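Local coordinates for protein transcriptional regulator (Streptococcus pneumoniae, PDB 2GNP) that is probably a transcriptional regulator whose putative sugar-binding domain, of a Rossmann-like fold, is consistent with sensing a small effector, although its ligand and targets are not established, at residues K198-Y203 with I213-L218; K185-I190 with I237-R242; T118-T123 with R209-S214; Y87-G92 with D152-G157. All coordinates share one frame; numbering follows the deposited sequence.

Contact 1. Residues K198-Y203 with I213-L218; sequences KGKEVY and ISLEDL
Glu201 and Leu215 meet where the loop 198-203 passes the start of the short helix 215-218, and their side chains cross obliquely. The glutamate begins the contact at its root: CB lies 3.8 Å from CD1 of Leu215. CG then leaves anti to the backbone N (chi1 -162°) and the chain runs on extended, carrying the carboxylate across the leucine branch. At the tip, OE1 of Glu201 passes 3.9 Å from Leu215 CG without bonding to it; its hydrogen bonds go to a water and to Gln207. The water donates to OE1 at 2.7 Å and accepts in turn from Leu215 N, 3.1 Å away, while Gln207 NE2 gives OE1 a further bond. The other oxygen, OE2, forms a salt bridge with Arg193, so both ends of the carboxylate are held and its rotation is probably restricted.

The water bridge is in keeping with a helix N terminus, whose first N-H groups have no carbonyl within the helix to bind. Ser214 is the N-cap: its OG receives the amide N of Asp217 at 3.0 Å, with an N-H...O angle of 157°. Leu215 follows directly, and its apolar branch also packs on Ile190 of strand 188-190.

On the exposed side of the loop, Lys200 folds back through bends at chi2, chi3 and chi4. Its NZ donates to Gly199 O at 2.7 Å, tilted 29° from the carbonyl plane, and passes Leu215 CD1 at 4.1 Å, the two side chains sliding by in opposite directions.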
loop_
_atom_site.group_PDB
_atom_site.type_symbol
_atom_site.label_atom_id
_atom_site.label_comp_id
_atom_site.label_asym_id
_atom_site.label_seq_id
_atom_site.Cartn_x
_atom_site.Cartn_y
_atom_site.Cartn_z
ATOM N N LYS A 198 3.035 7.323 14.603
ATOM C CA LYS A 198 1.780 8.076 14.486
ATOM C C LYS A 198 1.406 8.299 13.014
ATOM O O LYS A 198 0.441 8.995 12.696
ATOM C CB LYS A 198 1.983 9.447 15.113
ATOM C CG LYS A 198 2.035 9.401 16.666
ATOM C CD LYS A 198 2.119 10.877 17.171
ATOM C CE LYS A 198 1.639 11.035 18.610
ATOM N NZ LYS A 198 2.223 9.996 19.507
ATOM N N GLY A 199 2.198 7.707 12.119
ATOM C CA GLY A 199 1.926 7.732 10.682
ATOM C C GLY A 199 2.317 9.034 10.032
ATOM O O GLY A 199 1.852 9.374 8.936
ATOM N N LYS A 200 3.234 9.750 10.686
ATOM C CA LYS A 200 3.809 10.962 10.105
ATOM C C LYS A 200 5.132 10.724 9.369
ATOM O O LYS A 200 5.982 9.996 9.862
ATOM C CB LYS A 200 3.954 12.023 11.214
ATOM C CG LYS A 200 2.733 12.974 11.221
ATOM C CD LYS A 200 1.401 12.344 10.645
ATOM C CE LYS A 200 1.004 12.775 9.168
ATOM N NZ LYS A 200 0.979 11.735 8.000
ATOM N N GLU A 201 5.284 11.360 8.201
ATOM C CA GLU A 201 6.486 11.285 7.383
ATOM C C GLU A 201 7.587 12.224 7.902
ATOM O O GLU A 201 7.673 13.395 7.516
ATOM C CB GLU A 201 6.161 11.561 5.895
ATOM C CG GLU A 201 7.248 11.093 4.929
ATOM C CD GLU A 201 6.922 11.413 3.476
ATOM O OE1 GLU A 201 5.868 12.060 3.275
ATOM O OE2 GLU A 201 7.718 11.032 2.597
ATOM N N VAL A 202 8.461 11.693 8.754
ATOM C CA VAL A 202 9.250 12.610 9.612
ATOM C C VAL A 202 10.529 13.138 8.961
ATOM O O VAL A 202 10.846 14.326 9.102
ATOM C CB VAL A 202 9.448 12.030 11.037
ATOM C CG1 VAL A 202 9.919 10.579 10.938
ATOM C CG2 VAL A 202 10.355 12.958 11.931
ATOM N N TYR A 203 11.213 12.296 8.176
ATOM C CA TYR A 203 12.488 12.662 7.573
ATOM C C TYR A 203 12.344 13.398 6.206
ATOM O O TYR A 203 12.304 12.798 5.103
ATOM C CB TYR A 203 13.363 11.420 7.461
ATOM C CG TYR A 203 14.749 11.653 6.939
ATOM C CD1 TYR A 203 15.378 10.692 6.144
ATOM C CD2 TYR A 203 15.461 12.817 7.263
ATOM C CE1 TYR A 203 16.658 10.882 5.652
ATOM C CE2 TYR A 203 16.738 13.002 6.768
ATOM C CZ TYR A 203 17.320 12.034 5.966
ATOM O OH TYR A 203 18.579 12.198 5.473
ATOM N N ILE A 213 3.449 9.375 -5.061
ATOM C CA ILE A 213 2.311 10.142 -4.537
ATOM C C ILE A 213 2.586 10.623 -3.122
ATOM O O ILE A 213 3.201 9.926 -2.356
ATOM C CB ILE A 213 1.011 9.326 -4.607
ATOM C CG1 ILE A 213 -0.228 10.174 -4.361
ATOM C CG2 ILE A 213 1.052 8.077 -3.689
ATOM C CD1 ILE A 213 -1.546 9.341 -4.620
ATOM N N SER A 214 2.165 11.843 -2.815
ATOM C CA SER A 214 2.300 12.300 -1.409
ATOM C C SER A 214 1.314 11.607 -0.475
ATOM O O SER A 214 0.242 11.167 -0.895
ATOM C CB SER A 214 2.096 13.807 -1.357
ATOM O OG SER A 214 0.745 14.189 -1.601
ATOM N N LEU A 215 1.638 11.537 0.828
ATOM C CA LEU A 215 0.678 11.006 1.806
ATOM C C LEU A 215 -0.613 11.849 1.820
ATOM O O LEU A 215 -1.718 11.301 1.893
ATOM C CB LEU A 215 1.313 10.974 3.204
ATOM C CG LEU A 215 2.521 10.081 3.353
ATOM C CD1 LEU A 215 2.903 9.950 4.829
ATOM C CD2 LEU A 215 2.214 8.689 2.811
ATOM N N GLU A 216 -0.461 13.179 1.671
ATOM C CA GLU A 216 -1.593 14.085 1.534
ATOM C C GLU A 216 -2.545 13.695 0.412
ATOM O O GLU A 216 -3.770 13.591 0.615
ATOM C CB GLU A 216 -1.052 15.504 1.335
ATOM C CG GLU A 216 -2.083 16.583 1.110
ATOM C CD GLU A 216 -2.951 16.880 2.328
ATOM O OE1 GLU A 216 -2.560 16.587 3.516
ATOM O OE2 GLU A 216 -4.069 17.389 2.085
ATOM N N ASP A 217 -1.992 13.392 -0.758
ATOM C CA ASP A 217 -2.837 12.957 -1.857
ATOM C C ASP A 217 -3.365 11.535 -1.604
ATOM O O ASP A 217 -4.576 11.266 -1.825
ATOM C CB ASP A 217 -2.107 13.065 -3.179
ATOM C CG ASP A 217 -1.968 14.531 -3.646
ATOM O OD1 ASP A 217 -2.887 15.337 -3.319
ATOM O OD2 ASP A 217 -0.995 14.819 -4.388
ATOM N N LEU A 218 -2.494 10.639 -1.139
ATOM C CA LEU A 218 -2.983 9.265 -0.856
ATOM C C LEU A 218 -4.188 9.256 0.063
ATOM O O LEU A 218 -5.181 8.586 -0.223
ATOM C CB LEU A 218 -1.855 8.427 -0.255
ATOM C CG LEU A 218 -2.317 7.036 0.148
ATOM C CD1 LEU A 218 -2.635 6.182 -1.077
ATOM C CD2 LEU A 218 -1.105 6.395 0.938
HETATM O O HOH W 1 4.360 12.904 1.243
#

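Contact 2. Residues K185-I190 with I237-R242; sequences KTVGEI and ILSVLR
Val187 CG2 lies beside the hydroxyl of Ser239, while three residues further on Ile190 rests more loosely on Val240. The first pair is close as modelled: CG2 of Val187 is placed 3.0 Å from Ser239 OG, so short for a methyl and an oxygen that the exact separation is doubtful. With chi1 at -58°, Val187 CG1 is anti to the carbonyl carbon, which leaves CG2 between the backbone N and that carbon and turned to the serine. The serine OG has its strongest polar partner in Asp196 O, with Ser235 O also placed to share the hydroxyl proton. This end of the contact is nearer solvent, Val187 being partly exposed. Deeper in, the packing is apolar and looser, with CD1 of Ile190 touching Val240 CG2 at 4.2 Å.

Val187 and Gly188 both face Phe195 in a classic beta bulge in the pairing that strands 188-190 and 193-195 form. Just before it, Lys185, with positive phi, is the C-prime residue of a Schellman motif ending helix 175-183. Phe195 packs on Ile190, Ser239 and Val240 alike, and Ile158 of strand 153-160 meets both Ile190 and Val240, while helix 253-264 packs against Leu238 and Leu241 of helix 234-242.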
loop_
_atom_site.group_PDB
_atom_site.type_symbol
_atom_site.label_atom_id
_atom_site.label_comp_id
_atom_site.label_asym_id
_atom_site.label_seq_id
_atom_site.Cartn_x
_atom_site.Cartn_y
_atom_site.Cartn_z
ATOM N N LYS A 185 12.822 7.130 14.467
ATOM C CA LYS A 185 11.966 6.054 14.935
ATOM C C LYS A 185 10.969 5.672 13.853
ATOM O O LYS A 185 9.782 5.568 14.106
ATOM C CB LYS A 185 11.224 6.467 16.223
ATOM C CG LYS A 185 12.192 6.679 17.445
ATOM C CD LYS A 185 11.420 7.249 18.633
ATOM C CE LYS A 185 12.277 8.203 19.490
ATOM N NZ LYS A 185 13.454 7.456 19.939
ATOM N N THR A 186 11.479 5.512 12.630
ATOM C CA THR A 186 10.628 5.036 11.528
ATOM C C THR A 186 10.073 3.663 11.872
ATOM O O THR A 186 10.810 2.761 12.404
ATOM C CB THR A 186 11.466 4.985 10.239
ATOM O OG1 THR A 186 11.852 6.332 9.942
ATOM C CG2 THR A 186 10.660 4.419 9.043
ATOM N N VAL A 187 8.799 3.429 11.546
ATOM C CA VAL A 187 8.190 2.144 11.823
ATOM C C VAL A 187 7.731 1.399 10.552
ATOM O O VAL A 187 7.466 0.194 10.596
ATOM C CB VAL A 187 7.015 2.205 12.842
ATOM C CG1 VAL A 187 7.470 2.823 14.219
ATOM C CG2 VAL A 187 5.841 2.937 12.287
ATOM N N GLY A 188 7.574 2.130 9.451
ATOM C CA GLY A 188 7.043 1.454 8.266
ATOM C C GLY A 188 7.008 2.384 7.075
ATOM O O GLY A 188 7.452 3.573 7.138
ATOM N N GLU A 189 6.531 1.819 5.953
ATOM C CA GLU A 189 6.334 2.633 4.721
ATOM C C GLU A 189 5.087 2.262 3.969
ATOM O O GLU A 189 4.586 1.139 4.083
ATOM C CB GLU A 189 7.520 2.711 3.778
ATOM C CG GLU A 189 7.885 1.533 2.864
ATOM C CD GLU A 189 6.878 0.948 1.821
ATOM O OE1 GLU A 189 6.133 1.573 0.981
ATOM O OE2 GLU A 189 6.825 -0.324 1.829
ATOM N N ILE A 190 4.579 3.265 3.256
ATOM C CA ILE A 190 3.438 3.082 2.361
ATOM C C ILE A 190 3.720 3.959 1.164
ATOM O O ILE A 190 4.153 5.102 1.303
ATOM C CB ILE A 190 2.111 3.423 3.124
ATOM C CG1 ILE A 190 0.864 2.959 2.345
ATOM C CG2 ILE A 190 2.014 4.974 3.529
ATOM C CD1 ILE A 190 -0.465 3.067 3.210
ATOM N N ILE A 237 0.892 -1.015 10.582
ATOM C CA ILE A 237 -0.545 -0.927 10.385
ATOM C C ILE A 237 -1.165 0.034 11.405
ATOM O O ILE A 237 -2.007 0.874 11.062
ATOM C CB ILE A 237 -1.186 -2.354 10.434
ATOM C CG1 ILE A 237 -0.692 -3.211 9.212
ATOM C CG2 ILE A 237 -2.685 -2.251 10.434
ATOM C CD1 ILE A 237 -1.037 -4.668 9.364
ATOM N N LEU A 238 -0.679 -0.019 12.641
ATOM C CA LEU A 238 -1.247 0.881 13.648
ATOM C C LEU A 238 -0.979 2.357 13.242
ATOM O O LEU A 238 -1.850 3.230 13.374
ATOM C CB LEU A 238 -0.608 0.545 14.983
ATOM C CG LEU A 238 -1.012 1.461 16.167
ATOM C CD1 LEU A 238 -2.544 1.486 16.382
ATOM C CD2 LEU A 238 -0.271 0.958 17.387
ATOM N N SER A 239 0.200 2.612 12.686
ATOM C CA SER A 239 0.573 3.989 12.224
ATOM C C SER A 239 -0.387 4.466 11.146
ATOM O O SER A 239 -0.957 5.563 11.199
ATOM C CB SER A 239 1.965 4.055 11.643
ATOM O OG SER A 239 2.966 3.783 12.598
ATOM N N VAL A 240 -0.587 3.590 10.165
ATOM C CA VAL A 240 -1.483 3.903 9.028
ATOM C C VAL A 240 -2.905 4.159 9.528
ATOM O O VAL A 240 -3.580 5.101 9.062
ATOM C CB VAL A 240 -1.406 2.688 8.058
ATOM C CG1 VAL A 240 -2.495 2.783 7.080
ATOM C CG2 VAL A 240 0.026 2.686 7.375
ATOM N N LEU A 241 -3.367 3.349 10.480
ATOM C CA LEU A 241 -4.704 3.553 11.076
ATOM C C LEU A 241 -4.788 4.926 11.811
ATOM O O LEU A 241 -5.773 5.672 11.675
ATOM C CB LEU A 241 -5.021 2.431 12.028
ATOM C CG LEU A 241 -5.200 1.098 11.330
ATOM C CD1 LEU A 241 -5.381 -0.008 12.378
ATOM C CD2 LEU A 241 -6.433 1.217 10.436
ATOM N N ARG A 242 -3.796 5.160 12.681
ATOM C CA ARG A 242 -3.647 6.442 13.413
ATOM C C ARG A 242 -3.748 7.695 12.572
ATOM O O ARG A 242 -4.470 8.620 12.980
ATOM C CB ARG A 242 -2.354 6.460 14.243
ATOM C CG ARG A 242 -2.570 5.772 15.555
ATOM C CD ARG A 242 -1.212 5.532 16.235
ATOM N NE ARG A 242 -1.407 4.888 17.540
ATOM C CZ ARG A 242 -0.394 4.527 18.330
ATOM N NH1 ARG A 242 0.844 4.724 17.917
ATOM N NH2 ARG A 242 -0.606 3.979 19.515
#

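Contact 3. Residues T118-T123 with R209-S214; sequences TFMNAT and RTIAIS
The carbonyl group of Thr123 lies against the side chain of Ile211, its O 3.6 Å from Ile211 CG1. The carbonyl of Ile211 takes up a water instead: the water donates to Ile211 O at 2.9 Å and reaches Ala122 O through a weak bond.

Here two loops of the Rossmann-like putative sugar-binding domain meet near Thr123 and Ile211 and then diverge, one following the edge strand 116-117, the other leading into helix 215-218. Backbone hydrogen bonds join Ile211 with Ile124 and Arg209 with Gln126, an antiparallel pairing just past the end of 118-123. The side chain of Ile211 points toward 118-123, where Ile135 of helix 129-136 packs on both it and Ala122.

Its CG2 methyl, anti to the backbone N, lies 4.2 Å from Ala122 CB and also meets Met120, a selenomethionine whose buried side chain crosses that of Ile211. Met120 starts with CG anti to its own N (chi1 174°), then bends at chi2 and again at chi3. The selenium thereby comes within 4.1 Å of Ile211 CG2, and CE curls on to stand 4.0 Å from Ile211 O.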
loop_
_atom_site.group_PDB
_atom_site.type_symbol
_atom_site.label_atom_id
_atom_site.label_comp_id
_atom_site.label_asym_id
_atom_site.label_seq_id
_atom_site.Cartn_x
_atom_site.Cartn_y
_atom_site.Cartn_z
ATOM N N THR A 118 -0.377 3.784 -17.474
ATOM C CA THR A 118 0.754 4.689 -17.346
ATOM C C THR A 118 1.753 3.932 -16.462
ATOM O O THR A 118 1.337 3.275 -15.486
ATOM C CB THR A 118 0.269 5.974 -16.612
ATOM O OG1 THR A 118 -0.662 6.733 -17.408
ATOM C CG2 THR A 118 1.431 6.868 -16.270
ATOM N N PHE A 119 3.047 3.978 -16.830
ATOM C CA PHE A 119 4.084 3.215 -16.146
ATOM C C PHE A 119 5.020 4.162 -15.421
ATOM O O PHE A 119 5.051 5.334 -15.755
ATOM C CB PHE A 119 4.851 2.357 -17.142
ATOM C CG PHE A 119 4.002 1.261 -17.714
ATOM C CD1 PHE A 119 3.527 1.362 -19.032
ATOM C CD2 PHE A 119 3.639 0.151 -16.932
ATOM C CE1 PHE A 119 2.715 0.326 -19.562
ATOM C CE2 PHE A 119 2.822 -0.890 -17.471
ATOM C CZ PHE A 119 2.368 -0.758 -18.783
HETATM N N MSE A 120 5.713 3.634 -14.408
HETATM C CA MSE A 120 6.715 4.402 -13.669
HETATM C C MSE A 120 8.082 4.176 -14.349
HETATM O O MSE A 120 8.569 3.068 -14.432
HETATM C CB MSE A 120 6.741 4.018 -12.181
HETATM C CG MSE A 120 7.872 4.677 -11.373
HETATM SE SE MSE A 120 7.651 6.631 -11.424
HETATM C CE MSE A 120 6.033 6.769 -10.396
ATOM N N ASN A 121 8.658 5.269 -14.848
ATOM C CA ASN A 121 9.941 5.264 -15.534
ATOM C C ASN A 121 11.113 5.671 -14.567
ATOM O O ASN A 121 12.243 5.128 -14.635
ATOM C CB ASN A 121 9.822 6.225 -16.748
ATOM C CG ASN A 121 10.604 5.756 -17.999
ATOM O OD1 ASN A 121 10.956 4.574 -18.132
ATOM N ND2 ASN A 121 10.844 6.703 -18.955
ATOM N N ALA A 122 10.820 6.574 -13.631
ATOM C CA ALA A 122 11.853 7.154 -12.725
ATOM C C ALA A 122 12.095 6.259 -11.540
ATOM O O ALA A 122 11.157 5.606 -11.050
ATOM C CB ALA A 122 11.425 8.529 -12.237
ATOM N N THR A 123 13.356 6.259 -11.078
ATOM C CA THR A 123 13.786 5.586 -9.851
ATOM C C THR A 123 13.123 6.228 -8.630
ATOM O O THR A 123 12.990 7.465 -8.559
ATOM C CB THR A 123 15.334 5.756 -9.719
ATOM O OG1 THR A 123 15.964 5.146 -10.865
ATOM C CG2 THR A 123 15.835 5.090 -8.507
ATOM N N ARG A 209 12.993 13.770 -1.958
ATOM C CA ARG A 209 13.790 13.126 -2.972
ATOM C C ARG A 209 13.001 11.960 -3.622
ATOM O O ARG A 209 13.549 11.279 -4.489
ATOM C CB ARG A 209 15.083 12.505 -2.395
ATOM C CG ARG A 209 16.240 13.468 -2.133
ATOM C CD ARG A 209 17.219 12.905 -1.066
ATOM N NE ARG A 209 17.706 11.536 -1.279
ATOM C CZ ARG A 209 18.085 10.737 -0.299
ATOM N NH1 ARG A 209 17.976 11.148 0.957
ATOM N NH2 ARG A 209 18.530 9.515 -0.555
ATOM N N THR A 210 11.769 11.749 -3.137
ATOM C CA THR A 210 11.026 10.508 -3.482
ATOM C C THR A 210 9.990 10.793 -4.601
ATOM O O THR A 210 9.241 11.776 -4.552
ATOM C CB THR A 210 10.372 9.940 -2.225
ATOM O OG1 THR A 210 11.410 9.654 -1.276
ATOM C CG2 THR A 210 9.571 8.638 -2.535
ATOM N N ILE A 211 9.994 9.885 -5.601
ATOM C CA ILE A 211 9.156 10.055 -6.756
ATOM C C ILE A 211 7.915 9.179 -6.511
ATOM O O ILE A 211 7.807 8.054 -6.996
ATOM C CB ILE A 211 9.855 9.669 -8.091
ATOM C CG1 ILE A 211 11.136 10.493 -8.294
ATOM C CG2 ILE A 211 8.881 9.945 -9.264
ATOM C CD1 ILE A 211 10.928 11.982 -8.271
ATOM N N ALA A 212 7.012 9.687 -5.694
ATOM C CA ALA A 212 5.789 8.933 -5.336
ATOM C C ALA A 212 4.674 9.884 -5.010
ATOM O O ALA A 212 4.890 11.051 -4.674
ATOM C CB ALA A 212 6.071 8.084 -4.086
ATOM N N ILE A 213 3.449 9.375 -5.061
ATOM C CA ILE A 213 2.311 10.142 -4.537
ATOM C C ILE A 213 2.586 10.623 -3.122
ATOM O O ILE A 213 3.201 9.926 -2.356
ATOM C CB ILE A 213 1.011 9.326 -4.607
ATOM C CG1 ILE A 213 -0.228 10.174 -4.361
ATOM C CG2 ILE A 213 1.052 8.077 -3.689
ATOM C CD1 ILE A 213 -1.546 9.341 -4.620
ATOM N N SER A 214 2.165 11.843 -2.815
ATOM C CA SER A 214 2.300 12.300 -1.409
ATOM C C SER A 214 1.314 11.607 -0.475
ATOM O O SER A 214 0.242 11.167 -0.895
ATOM C CB SER A 214 2.096 13.807 -1.357
ATOM O OG SER A 214 0.745 14.189 -1.601
HETATM O O HOH W 2 9.051 5.854 -8.339
#

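Contact 4. Residues Y87-G92 with D152-G157; sequences YPLAGG and DIAVVG
Leu89 reaches Val156 and Ala154 through two torsions: chi1 of -65° places CG anti to the carbonyl carbon, and chi2 of 167° then sends CD1 outward as the leading methyl. On the receiving side, Val156 has chi1 of -57°, which sets CG1 anti to its own carbonyl carbon and leaves this branch to take the contact. The two side chains cross at about a right angle. CD1 of Leu89 lies 3.5 Å from Val156 CG1, a close methyl-methyl approach, and 3.9 Å from Ala154 CB. Between those two side chains it passes the backbone more loosely, with Val155 O 4.2 Å from the same methyl. One leucine methyl thus does all the touching, laid over two residues of strand 153-160 whose side chains emerge on a common face. All the residues involved are buried and no polar group bonds across.

The contact spans the heart of a Rossmann-like sheet. Strand 60-63 lies between strands 85-88 and 153-160 and runs parallel to both, and Leu89, just beyond the end of 85-88, bridges over to the strand beyond it. Its backbone is held by hydrogen bonds with Phe63 and with Ile213. Leu151 adds packing to its side chain, and Ile190 of strand 188-190 meets Val156, while Ile153 and Val155 direct their side chains to the other face of the sheet, against Leu54 and Leu51 of helix 36-54.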
loop_
_atom_site.group_PDB
_atom_site.type_symbol
_atom_site.label_atom_id
_atom_site.label_comp_id
_atom_site.label_asym_id
_atom_site.label_seq_id
_atom_site.Cartn_x
_atom_site.Cartn_y
_atom_site.Cartn_z
ATOM N N TYR A 87 -2.445 3.529 -12.965
ATOM C CA TYR A 87 -1.298 4.450 -12.749
ATOM C C TYR A 87 -0.436 3.827 -11.640
ATOM O O TYR A 87 -0.932 3.070 -10.805
ATOM C CB TYR A 87 -1.767 5.823 -12.259
ATOM C CG TYR A 87 -2.707 6.487 -13.227
ATOM C CD1 TYR A 87 -4.068 6.266 -13.093
ATOM C CD2 TYR A 87 -2.233 7.307 -14.258
ATOM C CE1 TYR A 87 -4.993 6.854 -14.003
ATOM C CE2 TYR A 87 -3.138 7.912 -15.160
ATOM C CZ TYR A 87 -4.512 7.641 -15.004
ATOM O OH TYR A 87 -5.405 8.213 -15.898
ATOM N N PRO A 88 0.880 4.155 -11.637
ATOM C CA PRO A 88 1.760 3.795 -10.515
ATOM C C PRO A 88 1.663 4.864 -9.445
ATOM O O PRO A 88 1.651 6.075 -9.769
ATOM C CB PRO A 88 3.182 3.810 -11.157
ATOM C CG PRO A 88 3.096 4.919 -12.292
ATOM C CD PRO A 88 1.559 4.798 -12.759
ATOM N N LEU A 89 1.592 4.428 -8.191
ATOM C CA LEU A 89 1.641 5.341 -7.039
ATOM C C LEU A 89 3.112 5.611 -6.644
ATOM O O LEU A 89 3.426 6.655 -6.028
ATOM C CB LEU A 89 0.913 4.784 -5.841
ATOM C CG LEU A 89 -0.615 4.631 -6.088
ATOM C CD1 LEU A 89 -1.104 3.766 -4.921
ATOM C CD2 LEU A 89 -1.302 6.026 -6.153
ATOM N N ALA A 90 3.965 4.670 -6.950
ATOM C CA ALA A 90 5.353 4.681 -6.532
ATOM C C ALA A 90 6.022 3.473 -7.198
ATOM O O ALA A 90 5.380 2.411 -7.359
ATOM C CB ALA A 90 5.435 4.564 -4.996
ATOM N N GLY A 91 7.292 3.645 -7.536
ATOM C CA GLY A 91 8.094 2.532 -8.041
ATOM C C GLY A 91 8.532 1.787 -6.784
ATOM O O GLY A 91 8.557 2.340 -5.674
ATOM N N GLY A 92 8.851 0.525 -6.903
ATOM C CA GLY A 92 9.320 -0.105 -5.686
ATOM C C GLY A 92 10.813 0.064 -5.629
ATOM O O GLY A 92 11.394 0.786 -6.432
ATOM N N ASP A 152 -9.436 7.538 -8.265
ATOM C CA ASP A 152 -10.630 6.985 -7.635
ATOM C C ASP A 152 -10.307 5.910 -6.587
ATOM O O ASP A 152 -10.959 5.835 -5.555
ATOM C CB ASP A 152 -11.550 6.362 -8.685
ATOM C CG ASP A 152 -12.099 7.409 -9.626
ATOM O OD1 ASP A 152 -12.911 8.239 -9.160
ATOM O OD2 ASP A 152 -11.666 7.479 -10.774
ATOM N N ILE A 153 -9.334 5.059 -6.917
ATOM C CA ILE A 153 -8.978 3.928 -6.041
ATOM C C ILE A 153 -7.466 3.895 -5.976
ATOM O O ILE A 153 -6.817 4.241 -6.944
ATOM C CB ILE A 153 -9.448 2.617 -6.628
ATOM C CG1 ILE A 153 -10.986 2.602 -6.658
ATOM C CG2 ILE A 153 -8.835 1.428 -5.840
ATOM C CD1 ILE A 153 -11.490 1.369 -7.476
ATOM N N ALA A 154 -6.946 3.603 -4.799
ATOM C CA ALA A 154 -5.501 3.239 -4.675
ATOM C C ALA A 154 -5.493 1.837 -4.092
ATOM O O ALA A 154 -6.306 1.546 -3.225
ATOM C CB ALA A 154 -4.815 4.160 -3.737
ATOM N N VAL A 155 -4.536 1.023 -4.521
ATOM C CA VAL A 155 -4.321 -0.346 -3.993
ATOM C C VAL A 155 -2.886 -0.403 -3.554
ATOM O O VAL A 155 -2.024 -0.264 -4.391
ATOM C CB VAL A 155 -4.630 -1.436 -5.042
ATOM C CG1 VAL A 155 -4.715 -2.863 -4.371
ATOM C CG2 VAL A 155 -6.019 -1.096 -5.731
ATOM N N VAL A 156 -2.659 -0.690 -2.262
ATOM C CA VAL A 156 -1.298 -0.564 -1.704
ATOM C C VAL A 156 -1.005 -1.707 -0.689
ATOM O O VAL A 156 -1.913 -2.270 -0.047
ATOM C CB VAL A 156 -1.100 0.795 -0.979
ATOM C CG1 VAL A 156 -1.376 1.965 -1.921
ATOM C CG2 VAL A 156 -1.937 0.881 0.333
ATOM N N GLY A 157 0.253 -2.081 -0.614
ATOM C CA GLY A 157 0.746 -2.884 0.520
ATOM C C GLY A 157 1.301 -1.911 1.581
ATOM O O GLY A 157 1.359 -0.684 1.367
#

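From the N terminus, 87-92 opens contact 4, and 118-123 opens contact 3 before 152-157 closes the first loop, so these two cross. Segment 185-190 then begins contact 2, and 198-203 begins contact 1. Contact 3 closes at 209-214 after 85 intervening residues; contact 1 follows at 213-218, sharing Ile213 and Ser214 with it. Contact 2 closes last at 237-242, crossing contact 3 and enclosing contact 1. Ile213, common to contacts 1 and 3, reaches contact 4 through Leu89. Ile190 links contacts 1, 2 and 4, tying the hairpin strand, within the sheet, to helices 215-218 and 234-242.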